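Local coordinates for protein protease VII (PDB 1I78) that cleaves proteins and peptides at the bacterial surface as an omptin-family outer-membrane protease built on an integral beta barrel, at residues E111-I116 and M178-L183; G238-V241 and A245-Y248; N57-L60 and I64-G67; G133-R138 and T197-G202. The protein carries 3 engineered substitutions. One frame throughout, in Å; residues are numbered along the deposited sequence.

Interaction 1: residues E111-I116 and M178-L183; sequences EFDLNI and MPYIGL
Asp113 and Asn115 reach into the interior of the omptin beta barrel to meet Tyr180, a residue on a strand that is not their neighbour. Strand 126-149 runs between the two, so the backbones stay well apart, with Asp113 CA 9.1 Å from Met178 CA, and side chains alone make the contact. Asp113 holds CG trans to its backbone N (chi1 175°), which sends the carboxylate inward. There Tyr180 OH donates to OD2 over 2.9 Å, approaching the syn lone pair on the side of the other oxygen. The carboxylate meets the edge of the tyrosine ring, OD2 lying near the ring plane 3.4 Å from Tyr180 CE2, while the two flat groups are turned 70° against each other. OD1 forms a salt bridge with Lys199 NZ, whose positive charge probably favours the ionised acid; the same ammonium makes a weak hydrogen bond with Tyr180 OH. The aspartate thus ties a tyrosine and a lysine of two further strands together in the barrel interior. Two residues on, Asn115 points inward again but contributes no bond to the tyrosine; its methylene comes closest, Asn115 CB lying 3.4 Å from Tyr180 OH.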
loop_
_atom_site.group_PDB
_atom_site.type_symbol
_atom_site.label_atom_id
_atom_site.label_comp_id
_atom_site.label_asym_id
_atom_site.label_seq_id
_atom_site.Cartn_x
_atom_site.Cartn_y
_atom_site.Cartn_z
ATOM N N GLU A 111 6.217 -4.760 -4.322
ATOM C CA GLU A 111 6.595 -4.937 -2.938
ATOM C C GLU A 111 7.548 -6.120 -2.741
ATOM O O GLU A 111 7.435 -7.162 -3.394
ATOM C CB GLU A 111 5.321 -5.128 -2.106
ATOM C CG GLU A 111 5.502 -5.275 -0.602
ATOM C CD GLU A 111 5.455 -6.723 -0.121
ATOM O OE1 GLU A 111 4.906 -6.947 0.982
ATOM O OE2 GLU A 111 5.969 -7.634 -0.827
ATOM N N PHE A 112 8.517 -5.943 -1.859
ATOM C CA PHE A 112 9.426 -7.022 -1.559
ATOM C C PHE A 112 9.409 -7.077 -0.049
ATOM O O PHE A 112 9.055 -6.094 0.610
ATOM C CB PHE A 112 10.823 -6.762 -2.133
ATOM C CG PHE A 112 11.632 -5.753 -1.379
ATOM C CD1 PHE A 112 12.272 -6.102 -0.187
ATOM C CD2 PHE A 112 11.803 -4.465 -1.891
ATOM C CE1 PHE A 112 13.072 -5.182 0.476
ATOM C CE2 PHE A 112 12.595 -3.542 -1.244
ATOM C CZ PHE A 112 13.237 -3.894 -0.057
ATOM N N ASP A 113 9.776 -8.227 0.498
ATOM C CA ASP A 113 9.744 -8.427 1.931
ATOM C C ASP A 113 10.782 -9.476 2.344
ATOM O O ASP A 113 10.838 -10.570 1.776
ATOM C CB ASP A 113 8.321 -8.867 2.298
ATOM C CG ASP A 113 8.158 -9.225 3.754
ATOM O OD1 ASP A 113 7.089 -9.760 4.088
ATOM O OD2 ASP A 113 9.066 -8.983 4.570
ATOM N N LEU A 114 11.612 -9.122 3.320
ATOM C CA LEU A 114 12.643 -10.017 3.842
ATOM C C LEU A 114 12.314 -10.208 5.310
ATOM O O LEU A 114 12.114 -9.226 6.027
ATOM C CB LEU A 114 14.032 -9.386 3.702
ATOM C CG LEU A 114 14.486 -9.061 2.273
ATOM C CD1 LEU A 114 15.792 -8.269 2.316
ATOM C CD2 LEU A 114 14.664 -10.357 1.470
ATOM N N ASN A 115 12.262 -11.456 5.765
ATOM C CA ASN A 115 11.918 -11.703 7.157
ATOM C C ASN A 115 12.578 -12.939 7.795
ATOM O O ASN A 115 13.230 -13.735 7.132
ATOM C CB ASN A 115 10.406 -11.839 7.247
ATOM C CG ASN A 115 9.894 -13.019 6.448
ATOM O OD1 ASN A 115 9.848 -14.141 6.943
ATOM N ND2 ASN A 115 9.534 -12.774 5.188
ATOM N N ILE A 116 12.407 -13.076 9.104
ATOM C CA ILE A 116 12.919 -14.225 9.827
ATOM C C ILE A 116 11.762 -14.739 10.671
ATOM O O ILE A 116 10.924 -13.959 11.131
ATOM C CB ILE A 116 14.121 -13.868 10.752
ATOM C CG1 ILE A 116 13.707 -12.805 11.766
ATOM C CG2 ILE A 116 15.299 -13.375 9.916
ATOM C CD1 ILE A 116 14.854 -12.221 12.541
ATOM N N MET A 178 8.681 -0.479 5.700
ATOM C CA MET A 178 8.049 -1.026 6.891
ATOM C C MET A 178 8.760 -2.083 7.727
ATOM O O MET A 178 8.767 -3.260 7.387
ATOM C CB MET A 178 6.662 -1.579 6.529
ATOM C CG MET A 178 5.766 -0.633 5.741
ATOM S SD MET A 178 4.164 -1.384 5.311
ATOM C CE MET A 178 4.366 -1.599 3.543
ATOM N N PRO A 179 9.406 -1.667 8.818
ATOM C CA PRO A 179 10.057 -2.685 9.643
ATOM C C PRO A 179 8.848 -3.255 10.399
ATOM O O PRO A 179 7.975 -2.495 10.814
ATOM C CB PRO A 179 10.968 -1.858 10.542
ATOM C CG PRO A 179 11.309 -0.676 9.673
ATOM C CD PRO A 179 9.975 -0.334 9.084
ATOM N N TYR A 180 8.764 -4.561 10.603
ATOM C CA TYR A 180 7.570 -5.062 11.278
ATOM C C TYR A 180 7.752 -6.354 12.056
ATOM O O TYR A 180 8.708 -7.085 11.856
ATOM C CB TYR A 180 6.463 -5.271 10.233
ATOM C CG TYR A 180 6.739 -6.458 9.325
ATOM C CD1 TYR A 180 6.390 -7.756 9.714
ATOM C CD2 TYR A 180 7.432 -6.296 8.114
ATOM C CE1 TYR A 180 6.719 -8.856 8.936
ATOM C CE2 TYR A 180 7.770 -7.400 7.321
ATOM C CZ TYR A 180 7.408 -8.681 7.742
ATOM O OH TYR A 180 7.726 -9.784 6.967
ATOM N N ILE A 181 6.809 -6.626 12.944
ATOM C CA ILE A 181 6.814 -7.861 13.714
ATOM C C ILE A 181 5.517 -8.589 13.347
ATOM O O ILE A 181 4.536 -7.959 12.911
ATOM C CB ILE A 181 6.837 -7.600 15.237
ATOM C CG1 ILE A 181 5.635 -6.736 15.627
ATOM C CG2 ILE A 181 8.174 -6.979 15.624
ATOM C CD1 ILE A 181 5.564 -6.337 17.091
ATOM N N GLY A 182 5.505 -9.909 13.510
ATOM C CA GLY A 182 4.306 -10.646 13.175
ATOM C C GLY A 182 4.115 -11.994 13.829
ATOM O O GLY A 182 4.878 -12.419 14.700
ATOM N N LEU A 183 3.059 -12.662 13.379
ATOM C CA LEU A 183 2.662 -13.982 13.853
ATOM C C LEU A 183 2.142 -14.732 12.648
ATOM O O LEU A 183 1.257 -14.253 11.958
ATOM C CB LEU A 183 1.535 -13.869 14.879
ATOM C CG LEU A 183 1.748 -14.551 16.232
ATOM C CD1 LEU A 183 0.432 -14.559 17.002
ATOM C CD2 LEU A 183 2.259 -15.964 16.028
#

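Interaction 2: residues G238-V241 and A245-Y248; sequences GYYV and AKVY
Lys246 lies across the ring of Tyr240 in a tight antiparallel beta hairpin of the barrel, where strand 219-242 turns back into strand 245-267. The two residues form a non-hydrogen-bonded pair with side chains on the same face of the sheet. Lys246 CB sits over the middle of the Tyr240 ring, 4.3 Å from its centroid and 12° off the normal, a CH-pi contact. Further along, Lys246 CD comes to 3.8 Å from Tyr240 CE1, near the phenol end of the ring. The lysine leaves the backbone extended, which carries CB and CD along the ring, and bends at chi3 (78°). Both polar ends converge on Glu193 OE1: Lys246 NZ by a salt bridge, Tyr240 OH by a hydrogen bond. Arg188 adds a cation-pi contact to the same ring.

On the opposite face, with Tyr239, lies Val247. Its backbone pairs with Tyr239 through two hydrogen bonds, Tyr239 N to Val247 O at 2.8 Å and Val247 N to Tyr239 O at 2.9 Å. Its side chain lies on the surface of the barrel, where Val247 CG1 packs at 4.3 Å on Tyr239 CB and Val247 CB meets CG2 of Val241. Nearer the turn, Val241 N makes only a weak, bent bond (127°) to Ala245 O. At the opposite end Gly238 pairs with Tyr248, whose OH is hydrogen-bonded to Asp15 OD1, and Tyr248 CB rests 3.9 Å from Gly238 CA.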
loop_
_atom_site.group_PDB
_atom_site.type_symbol
_atom_site.label_atom_id
_atom_site.label_comp_id
_atom_site.label_asym_id
_atom_site.label_seq_id
_atom_site.Cartn_x
_atom_site.Cartn_y
_atom_site.Cartn_z
ATOM N N GLY A 238 -5.428 -24.507 1.622
ATOM C CA GLY A 238 -4.813 -25.278 0.562
ATOM C C GLY A 238 -4.881 -26.780 0.730
ATOM O O GLY A 238 -5.264 -27.304 1.785
ATOM N N TYR A 239 -4.467 -27.471 -0.324
ATOM C CA TYR A 239 -4.504 -28.926 -0.357
ATOM C C TYR A 239 -3.194 -29.515 -0.875
ATOM O O TYR A 239 -2.633 -29.040 -1.866
ATOM C CB TYR A 239 -5.666 -29.365 -1.264
ATOM C CG TYR A 239 -5.941 -30.852 -1.294
ATOM C CD1 TYR A 239 -6.488 -31.506 -0.186
ATOM C CD2 TYR A 239 -5.672 -31.606 -2.442
ATOM C CE1 TYR A 239 -6.763 -32.878 -0.219
ATOM C CE2 TYR A 239 -5.942 -32.979 -2.488
ATOM C CZ TYR A 239 -6.488 -33.610 -1.375
ATOM O OH TYR A 239 -6.754 -34.966 -1.420
ATOM N N TYR A 240 -2.701 -30.546 -0.201
ATOM C CA TYR A 240 -1.479 -31.191 -0.657
ATOM C C TYR A 240 -1.801 -32.184 -1.766
ATOM O O TYR A 240 -2.214 -33.310 -1.502
ATOM C CB TYR A 240 -0.764 -31.903 0.498
ATOM C CG TYR A 240 -0.128 -30.937 1.472
ATOM C CD1 TYR A 240 -0.910 -30.239 2.394
ATOM C CD2 TYR A 240 1.245 -30.669 1.427
ATOM C CE1 TYR A 240 -0.352 -29.299 3.241
ATOM C CE2 TYR A 240 1.812 -29.732 2.271
ATOM C CZ TYR A 240 1.004 -29.046 3.177
ATOM O OH TYR A 240 1.534 -28.083 4.005
ATOM N N VAL A 241 -1.647 -31.749 -3.011
ATOM C CA VAL A 241 -1.901 -32.623 -4.142
ATOM C C VAL A 241 -0.861 -33.750 -4.131
ATOM O O VAL A 241 -1.181 -34.893 -4.435
ATOM C CB VAL A 241 -1.838 -31.847 -5.461
ATOM C CG1 VAL A 241 -1.861 -32.810 -6.637
ATOM C CG2 VAL A 241 -3.021 -30.902 -5.543
ATOM N N ALA A 245 3.681 -30.640 -2.701
ATOM C CA ALA A 245 3.104 -29.683 -3.642
ATOM C C ALA A 245 1.739 -29.247 -3.110
ATOM O O ALA A 245 0.769 -30.005 -3.183
ATOM C CB ALA A 245 2.956 -30.317 -5.020
ATOM N N LYS A 246 1.668 -28.032 -2.562
ATOM C CA LYS A 246 0.413 -27.533 -2.022
ATOM C C LYS A 246 -0.265 -26.507 -2.907
ATOM O O LYS A 246 0.307 -25.471 -3.241
ATOM C CB LYS A 246 0.610 -26.922 -0.639
ATOM C CG LYS A 246 -0.703 -26.402 -0.041
ATOM C CD LYS A 246 -0.605 -25.968 1.429
ATOM C CE LYS A 246 0.041 -24.604 1.591
ATOM N NZ LYS A 246 -0.083 -24.102 2.992
ATOM N N VAL A 247 -1.490 -26.799 -3.304
ATOM C CA VAL A 247 -2.226 -25.853 -4.112
ATOM C C VAL A 247 -2.987 -25.033 -3.060
ATOM O O VAL A 247 -3.557 -25.587 -2.109
ATOM C CB VAL A 247 -3.155 -26.590 -5.113
ATOM C CG1 VAL A 247 -4.539 -26.797 -4.530
ATOM C CG2 VAL A 247 -3.195 -25.829 -6.418
ATOM N N TYR A 248 -2.962 -23.714 -3.198
ATOM C CA TYR A 248 -3.610 -22.873 -2.205
ATOM C C TYR A 248 -4.240 -21.586 -2.733
ATOM O O TYR A 248 -3.949 -21.114 -3.839
ATOM C CB TYR A 248 -2.600 -22.524 -1.107
ATOM C CG TYR A 248 -1.675 -21.402 -1.500
ATOM C CD1 TYR A 248 -2.059 -20.067 -1.340
ATOM C CD2 TYR A 248 -0.443 -21.669 -2.103
ATOM C CE1 TYR A 248 -1.243 -19.021 -1.779
ATOM C CE2 TYR A 248 0.385 -20.632 -2.545
ATOM C CZ TYR A 248 -0.026 -19.312 -2.380
ATOM O OH TYR A 248 0.776 -18.291 -2.826
#

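Interaction 3: residues N57-L60 and I64-G67; sequences NWDL and ISIG
Trp58 turns the edge of its indole, rather than a face, to Ile66 in the antiparallel hairpin that strands 37-58 and 64-85 form in the barrel. The six-membered ring leads: Trp58 CE3 lies 3.4 Å from the carbonyl oxygen of Ile66, which sits near the ring plane, and 4.1 Å from Ile66 CG2. With CG swung to the side of the backbone N (chi1 -67°), the tryptophan lies alongside the partner strand, and CA of Gly67 also falls near the plane of the ring. Beneath the side chains the same two residues form an antiparallel hydrogen-bonded pair, in which Trp58 N reaches Ile66 O at 2.9 Å in an almost straight bond (178°) and the return bond runs from Ile66 N to Trp58 O.

Leu60, just past the strand, folds back over the isoleucine from the turn side. Leu60 CD1 touches Ile66 CG1 at 3.8 Å, so each branch of the isoleucine has its own partner, CG1 the leucine and CG2 the tryptophan.

The polar side chains keep to the other face. Ser65 OG donates over 2.6 Å to Asp59 OD1, which accepts through its anti lone pair, directed away from the second carboxylate oxygen. The side chain of Asn57 contributes little beyond its OD1, 3.9 Å from Gly67 CA; its ND2 is hydrogen-bonded to Asn13. Ser65 OG is also hydrogen-bonded to Trp119 NE1. With a carboxylate taking its proton and an indole N-H as donor, the buried serine hydroxyl is satisfied in both roles and fixed in rotation, linking this hairpin to the neighbouring strand.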
loop_
_atom_site.group_PDB
_atom_site.type_symbol
_atom_site.label_atom_id
_atom_site.label_comp_id
_atom_site.label_asym_id
_atom_site.label_seq_id
_atom_site.Cartn_x
_atom_site.Cartn_y
_atom_site.Cartn_z
ATOM N N ASN A 57 11.457 -19.698 0.686
ATOM C CA ASN A 57 11.638 -19.942 2.101
ATOM C C ASN A 57 12.734 -20.954 2.376
ATOM O O ASN A 57 12.779 -22.032 1.768
ATOM C CB ASN A 57 10.328 -20.424 2.724
ATOM C CG ASN A 57 9.302 -19.311 2.865
ATOM O OD1 ASN A 57 9.444 -18.423 3.716
ATOM N ND2 ASN A 57 8.263 -19.350 2.026
ATOM N N TRP A 58 13.621 -20.589 3.296
ATOM C CA TRP A 58 14.721 -21.455 3.702
ATOM C C TRP A 58 14.441 -21.869 5.138
ATOM O O TRP A 58 14.471 -21.033 6.035
ATOM C CB TRP A 58 16.062 -20.705 3.649
ATOM C CG TRP A 58 16.545 -20.307 2.272
ATOM C CD1 TRP A 58 17.323 -21.055 1.426
ATOM C CD2 TRP A 58 16.341 -19.043 1.609
ATOM N NE1 TRP A 58 17.624 -20.335 0.285
ATOM C CE2 TRP A 58 17.036 -19.100 0.371
ATOM C CE3 TRP A 58 15.643 -17.869 1.941
ATOM C CZ2 TRP A 58 17.056 -18.023 -0.534
ATOM C CZ3 TRP A 58 15.663 -16.796 1.037
ATOM C CH2 TRP A 58 16.367 -16.885 -0.185
ATOM N N ASP A 59 14.134 -23.143 5.359
ATOM C CA ASP A 59 13.894 -23.621 6.719
ATOM C C ASP A 59 15.211 -24.191 7.265
ATOM O O ASP A 59 15.373 -25.406 7.389
ATOM C CB ASP A 59 12.803 -24.695 6.742
ATOM C CG ASP A 59 11.445 -24.168 6.298
ATOM O OD1 ASP A 59 11.034 -23.057 6.713
ATOM O OD2 ASP A 59 10.772 -24.884 5.533
ATOM N N LEU A 60 16.137 -23.287 7.585
ATOM C CA LEU A 60 17.467 -23.618 8.094
ATOM C C LEU A 60 17.543 -24.466 9.360
ATOM O O LEU A 60 18.340 -25.394 9.439
ATOM C CB LEU A 60 18.244 -22.332 8.342
ATOM C CG LEU A 60 18.149 -21.324 7.214
ATOM C CD1 LEU A 60 19.031 -20.139 7.526
ATOM C CD2 LEU A 60 18.571 -21.990 5.921
ATOM N N ILE A 64 14.302 -21.636 13.347
ATOM C CA ILE A 64 14.178 -20.451 12.515
ATOM C C ILE A 64 14.250 -20.642 11.008
ATOM O O ILE A 64 14.987 -21.499 10.513
ATOM C CB ILE A 64 15.283 -19.444 12.926
ATOM C CG1 ILE A 64 15.339 -18.255 11.961
ATOM C CG2 ILE A 64 16.629 -20.158 12.934
ATOM C CD1 ILE A 64 16.343 -17.176 12.385
ATOM N N SER A 65 13.494 -19.804 10.297
ATOM C CA SER A 65 13.454 -19.798 8.833
ATOM C C SER A 65 13.739 -18.382 8.310
ATOM O O SER A 65 13.527 -17.393 9.014
ATOM C CB SER A 65 12.080 -20.233 8.316
ATOM O OG SER A 65 11.770 -21.571 8.659
ATOM N N ILE A 66 14.243 -18.295 7.084
ATOM C CA ILE A 66 14.504 -17.010 6.453
ATOM C C ILE A 66 13.618 -16.994 5.220
ATOM O O ILE A 66 13.419 -18.029 4.569
ATOM C CB ILE A 66 15.969 -16.848 5.982
ATOM C CG1 ILE A 66 16.921 -16.990 7.166
ATOM C CG2 ILE A 66 16.148 -15.492 5.297
ATOM C CD1 ILE A 66 16.533 -16.149 8.354
ATOM N N GLY A 67 13.081 -15.827 4.898
ATOM C CA GLY A 67 12.226 -15.736 3.741
ATOM C C GLY A 67 12.346 -14.428 3.006
ATOM O O GLY A 67 12.603 -13.386 3.603
#

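Interaction 4: residues G133-R138 and T197-G202; sequences GYQESR and TFKYSG
The amide nitrogen of Gln135 comes close to the ammonium of Lys199 inside the beta barrel, each side chain rising from a strand that is separated from the other by strand 169-189. This one approach is the whole of the close contact: Gln135 NE2 lies 3.0 Å from Lys199 NZ, and Gln135 CD is 3.8 Å from the same nitrogen. Both nitrogens are donors as modelled, so the pair is not hydrogen-bonded. Both also approach one acceptor, Asp113 OD1, which probably accounts for their closeness; it forms a salt bridge with the lysine and a weak hydrogen bond with the glutamine. CG of each side chain points away from its own carbonyl carbon and the chain then runs out extended, chi2 being 178° in Gln135 and 176° in Lys199, and this reach is what lets the two polar ends meet obliquely across the intervening strand.

Away from that point the two segments diverge and do not touch. Tyr134, Glu136 and Arg138 alternate with the inward glutamine along their strand and bond among themselves rather than to residues 197-202. The two oxygens of Glu136 are divided between Tyr134 and Arg138, each two residues away. Tyr134 OH donates to Glu136 OE2 over 2.7 Å, from the anti side and somewhat out of the carboxylate plane. On the other oxygen Arg138 forms a salt bridge, with NH1 2.9 Å from Glu136 OE1 and NH2 making a weak bond to that same atom.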
loop_
_atom_site.group_PDB
_atom_site.type_symbol
_atom_site.label_atom_id
_atom_site.label_comp_id
_atom_site.label_asym_id
_atom_site.label_seq_id
_atom_site.Cartn_x
_atom_site.Cartn_y
_atom_site.Cartn_z
ATOM N N GLY A 133 10.615 -8.537 10.319
ATOM C CA GLY A 133 11.038 -8.291 8.958
ATOM C C GLY A 133 10.961 -6.855 8.496
ATOM O O GLY A 133 10.664 -5.938 9.266
ATOM N N TYR A 134 11.231 -6.675 7.213
ATOM C CA TYR A 134 11.234 -5.371 6.586
ATOM C C TYR A 134 10.541 -5.463 5.224
ATOM O O TYR A 134 10.790 -6.394 4.456
ATOM C CB TYR A 134 12.686 -4.921 6.402
ATOM C CG TYR A 134 12.832 -3.603 5.689
ATOM C CD1 TYR A 134 12.552 -2.405 6.346
ATOM C CD2 TYR A 134 13.230 -3.551 4.355
ATOM C CE1 TYR A 134 12.663 -1.184 5.700
ATOM C CE2 TYR A 134 13.344 -2.330 3.691
ATOM C CZ TYR A 134 13.055 -1.146 4.379
ATOM O OH TYR A 134 13.139 0.075 3.749
ATOM N N GLN A 135 9.686 -4.495 4.917
ATOM C CA GLN A 135 8.979 -4.487 3.632
ATOM C C GLN A 135 9.031 -3.122 2.994
ATOM O O GLN A 135 9.093 -2.120 3.683
ATOM C CB GLN A 135 7.500 -4.829 3.797
ATOM C CG GLN A 135 7.190 -6.220 4.239
ATOM C CD GLN A 135 5.693 -6.432 4.419
ATOM O OE1 GLN A 135 5.017 -5.648 5.097
ATOM N NE2 GLN A 135 5.169 -7.501 3.818
ATOM N N GLU A 136 8.984 -3.093 1.670
ATOM C CA GLU A 136 8.972 -1.844 0.920
ATOM C C GLU A 136 7.977 -1.970 -0.229
ATOM O O GLU A 136 8.037 -2.917 -1.006
ATOM C CB GLU A 136 10.349 -1.525 0.346
ATOM C CG GLU A 136 11.232 -0.678 1.229
ATOM C CD GLU A 136 12.424 -0.103 0.467
ATOM O OE1 GLU A 136 12.241 0.300 -0.709
ATOM O OE2 GLU A 136 13.534 -0.039 1.048
ATOM N N SER A 137 7.050 -1.028 -0.334
ATOM C CA SER A 137 6.094 -1.069 -1.431
ATOM C C SER A 137 6.085 0.274 -2.142
ATOM O O SER A 137 6.355 1.309 -1.531
ATOM C CB SER A 137 4.684 -1.414 -0.921
ATOM O OG SER A 137 4.254 -0.496 0.063
ATOM N N ARG A 138 5.787 0.248 -3.439
ATOM C CA ARG A 138 5.731 1.473 -4.233
ATOM C C ARG A 138 4.458 1.559 -5.090
ATOM O O ARG A 138 3.970 0.548 -5.598
ATOM C CB ARG A 138 6.953 1.566 -5.147
ATOM C CG ARG A 138 8.251 1.854 -4.445
ATOM C CD ARG A 138 9.415 1.785 -5.430
ATOM N NE ARG A 138 10.653 2.309 -4.854
ATOM C CZ ARG A 138 11.324 1.737 -3.854
ATOM N NH1 ARG A 138 10.887 0.602 -3.305
ATOM N NH2 ARG A 138 12.425 2.317 -3.388
ATOM N N THR A 197 -1.605 -15.183 8.872
ATOM C CA THR A 197 -0.461 -14.352 9.165
ATOM C C THR A 197 -0.915 -12.968 9.583
ATOM O O THR A 197 -1.806 -12.378 8.968
ATOM C CB THR A 197 0.447 -14.209 7.951
ATOM O OG1 THR A 197 0.981 -15.490 7.599
ATOM C CG2 THR A 197 1.589 -13.261 8.262
ATOM N N PHE A 198 -0.288 -12.454 10.634
ATOM C CA PHE A 198 -0.592 -11.125 11.138
ATOM C C PHE A 198 0.662 -10.278 11.260
ATOM O O PHE A 198 1.667 -10.740 11.770
ATOM C CB PHE A 198 -1.270 -11.236 12.492
ATOM C CG PHE A 198 -2.580 -11.961 12.442
ATOM C CD1 PHE A 198 -2.618 -13.343 12.245
ATOM C CD2 PHE A 198 -3.786 -11.261 12.559
ATOM C CE1 PHE A 198 -3.839 -14.023 12.167
ATOM C CE2 PHE A 198 -5.013 -11.928 12.482
ATOM C CZ PHE A 198 -5.037 -13.316 12.286
ATOM N N LYS A 199 0.608 -9.042 10.773
ATOM C CA LYS A 199 1.755 -8.152 10.878
ATOM C C LYS A 199 1.350 -6.840 11.502
ATOM O O LYS A 199 0.224 -6.394 11.340
ATOM C CB LYS A 199 2.381 -7.862 9.509
ATOM C CG LYS A 199 2.993 -9.054 8.883
ATOM C CD LYS A 199 3.512 -8.769 7.491
ATOM C CE LYS A 199 4.015 -10.078 6.852
ATOM N NZ LYS A 199 4.605 -9.877 5.505
ATOM N N TYR A 200 2.302 -6.230 12.203
ATOM C CA TYR A 200 2.125 -4.953 12.859
ATOM C C TYR A 200 3.398 -4.127 12.772
ATOM O O TYR A 200 4.507 -4.665 12.803
ATOM C CB TYR A 200 1.803 -5.134 14.334
ATOM C CG TYR A 200 1.844 -3.815 15.083
ATOM C CD1 TYR A 200 0.834 -2.865 14.905
ATOM C CD2 TYR A 200 2.917 -3.493 15.932
ATOM C CE1 TYR A 200 0.884 -1.630 15.545
ATOM C CE2 TYR A 200 2.978 -2.254 16.578
ATOM C CZ TYR A 200 1.957 -1.330 16.373
ATOM O OH TYR A 200 2.009 -0.089 16.951
ATOM N N SER A 201 3.232 -2.812 12.684
ATOM C CA SER A 201 4.366 -1.912 12.639
ATOM C C SER A 201 4.010 -0.545 13.188
ATOM O O SER A 201 2.899 -0.042 12.992
ATOM C CB SER A 201 4.889 -1.754 11.216
ATOM O OG SER A 201 5.980 -0.846 11.206
ATOM N N GLY A 202 4.958 0.059 13.892
ATOM C CA GLY A 202 4.726 1.388 14.426
ATOM C C GLY A 202 5.871 2.250 13.955
ATOM O O GLY A 202 6.031 3.394 14.366
#

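How the interactions relate
Interactions 1 and 4 form one interior polar cluster, their centres about 5 Å apart and their segments alternating along the chain; probable hydrogen bonds, Met178 N to Gln135 O and Ser201 OG with Pro179 O, also join them. Interaction 3 lies about 13 Å from the centre of interaction 1 and joins it through the backbone, Asn115 N to Gly67 O at 2.9 Å. Interaction 2 stands apart, its centre 20 to 26 Å from the others, though in the same continuous sheet. Interactions 2 and 3 are hairpins at short turns, probably the periplasmic ones, and so distant from the extracellular end where omptins cleave their substrates.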